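Local structure of uncharacterized protein Rv2277c (Mycobacterium tuberculosis, 5VUG) at residues 172-177 with 200-205. The protein probably hydrolyses phosphodiester bonds through a TIM-barrel glycerophosphodiester phosphodiesterase domain, although its substrate is not established. Sequence-based numbering, arbitrary orientation.
Sequences VAESRD and KWAGFE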
# COMPACT_ATOMS: atom_id res chain seq x y z
N VAL A 172 27.02 -3.95 -5.47
CA VAL A 172 25.63 -4.30 -5.75
C VAL A 172 24.69 -3.35 -5.00
O VAL A 172 24.86 -3.12 -3.80
CB VAL A 172 25.33 -5.77 -5.39
CG1 VAL A 172 23.92 -6.15 -5.77
CG2 VAL A 172 26.37 -6.72 -6.04
N ALA A 173 23.71 -2.81 -5.72
CA ALA A 173 22.69 -1.99 -5.07
C ALA A 173 21.84 -2.84 -4.13
O ALA A 173 21.71 -4.06 -4.28
CB ALA A 173 21.78 -1.35 -6.12
N GLU A 174 21.25 -2.17 -3.14
CA GLU A 174 20.26 -2.81 -2.29
C GLU A 174 19.16 -3.43 -3.15
O GLU A 174 18.76 -2.86 -4.16
CB GLU A 174 19.66 -1.78 -1.34
CG GLU A 174 18.56 -2.34 -0.48
CD GLU A 174 18.23 -1.46 0.69
OE1 GLU A 174 17.47 -0.48 0.50
OE2 GLU A 174 18.74 -1.75 1.80
N SER A 175 18.67 -4.60 -2.73
CA SER A 175 17.58 -5.22 -3.48
C SER A 175 16.34 -4.33 -3.45
O SER A 175 16.06 -3.62 -2.48
CB SER A 175 17.24 -6.60 -2.91
OG SER A 175 16.54 -6.46 -1.68
N ARG A 176 15.58 -4.37 -4.55
CA ARG A 176 14.36 -3.56 -4.60
C ARG A 176 13.37 -3.98 -3.51
O ARG A 176 12.68 -3.13 -2.94
CB ARG A 176 13.74 -3.62 -5.99
CG ARG A 176 12.54 -2.69 -6.18
CD ARG A 176 12.14 -2.65 -7.64
NE ARG A 176 11.06 -1.70 -7.91
CZ ARG A 176 11.21 -0.58 -8.60
NH1 ARG A 176 12.41 -0.23 -9.08
NH2 ARG A 176 10.17 0.20 -8.82
N ASP A 177 13.29 -5.28 -3.21
CA ASP A 177 12.39 -5.72 -2.14
C ASP A 177 12.66 -4.99 -0.84
O ASP A 177 11.73 -4.56 -0.14
CB ASP A 177 12.51 -7.23 -1.90
CG ASP A 177 11.89 -8.07 -3.01
OD1 ASP A 177 11.08 -7.54 -3.80
OD2 ASP A 177 12.19 -9.28 -3.06
N LYS A 200 25.27 1.21 0.72
CA LYS A 200 24.62 0.73 -0.50
C LYS A 200 23.86 1.84 -1.21
O LYS A 200 23.33 2.76 -0.58
CB LYS A 200 23.62 -0.38 -0.16
CG LYS A 200 24.24 -1.61 0.41
CD LYS A 200 24.21 -2.70 -0.61
CE LYS A 200 24.88 -3.95 -0.12
NZ LYS A 200 25.41 -4.70 -1.29
N TRP A 201 23.80 1.72 -2.54
CA TRP A 201 22.85 2.49 -3.33
C TRP A 201 21.46 1.88 -3.23
O TRP A 201 21.30 0.65 -3.20
CB TRP A 201 23.25 2.48 -4.81
CG TRP A 201 24.22 3.56 -5.19
CD1 TRP A 201 25.57 3.43 -5.32
CD2 TRP A 201 23.91 4.92 -5.49
NE1 TRP A 201 26.13 4.64 -5.67
CE2 TRP A 201 25.13 5.57 -5.79
CE3 TRP A 201 22.72 5.67 -5.53
CZ2 TRP A 201 25.20 6.93 -6.12
CZ3 TRP A 201 22.79 7.02 -5.86
CH2 TRP A 201 24.02 7.64 -6.15
N ALA A 202 20.45 2.74 -3.18
CA ALA A 202 19.06 2.33 -3.29
C ALA A 202 18.36 3.32 -4.22
O ALA A 202 18.77 4.48 -4.31
CB ALA A 202 18.35 2.35 -1.93
N GLY A 203 17.31 2.86 -4.91
CA GLY A 203 16.57 3.72 -5.81
C GLY A 203 15.10 3.36 -5.87
O GLY A 203 14.71 2.23 -5.58
N PHE A 204 14.29 4.35 -6.23
CA PHE A 204 12.86 4.11 -6.43
C PHE A 204 12.28 5.32 -7.14
O PHE A 204 12.81 6.42 -7.01
CB PHE A 204 12.12 3.90 -5.10
CG PHE A 204 10.94 2.98 -5.21
CD1 PHE A 204 11.13 1.60 -5.24
CD2 PHE A 204 9.65 3.48 -5.27
CE1 PHE A 204 10.04 0.75 -5.33
CE2 PHE A 204 8.56 2.62 -5.36
CZ PHE A 204 8.76 1.26 -5.39
N GLU A 205 11.19 5.09 -7.88
CA GLU A 205 10.47 6.16 -8.57
C GLU A 205 9.98 7.22 -7.59
O GLU A 205 9.61 6.92 -6.45
CB GLU A 205 9.25 5.58 -9.29
CG GLU A 205 9.53 4.88 -10.61
CD GLU A 205 10.13 3.49 -10.49
OE1 GLU A 205 10.29 2.98 -9.36
OE2 GLU A 205 10.45 2.91 -11.54
O HOH W 1 25.49 -0.30 -3.73
O HOH W 2 27.92 -4.03 -2.67
O HOH W 3 22.32 -5.78 -2.10
O HOH W 4 17.37 -0.42 -4.32
O HOH W 5 11.95 0.94 -11.71
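In the TIM barrel of this domain, one beta-alpha-beta step runs from strand 171-172 through helix 176-189 to strand 201-205, and the loop leaving the first strand, Ala-173 and Glu-174, runs beside Trp-201 and Ala-202 at the start of the second. One direct backbone bond closes the gap: Glu-174 N reaches Trp-201 O at 2.8 Å. Small Ala-173 suits this close approach, its CB lying 4.3 Å from Trp-201 CB. Where the backbones part, water takes over: one molecule accepts from Trp-201 N and donates weakly to Val-172 O, and another joins Glu-174 O, through a weak second bond, to Gly-203 N. Lys-200 has the length to span the beginning of the contact. Its chain bends at chi2 (-107°), lays CD near Val-172 O and brings NZ within 3.0 Å of that same oxygen, while a further water links NZ to Val-172 N. Glu-174 sends its carboxylate past Ala-202 CB to Thr-179 and Arg-182, tying the turn to the helix that follows, and Ser-175 caps that helix through Val-178 N. Arg-176, in the first turn of the helix, has CG anti to the backbone N (chi1 -174°) and stays extended as far as NE, which carries its guanidinium to the far end of the strand. There the CD1-CE1 side of Phe-204 lies over one face of the guanidinium, the planes 35° apart, with Phe-204 CE1 3.5 Å from Arg-176 NH2. NH1 also bonds Tyr-154 OH, and NE forms a salt bridge with Glu-214 of the second subunit, so the place suits a long side chain whose several N-H groups serve different partners. Glu-205, close to a bound glycerol, folds back at chi2 and completes the salt bridge, Arg-176 NH2 lying 2.8 Å from Glu-205 OE1 on its syn side, tilted somewhat out of the carboxylate plane.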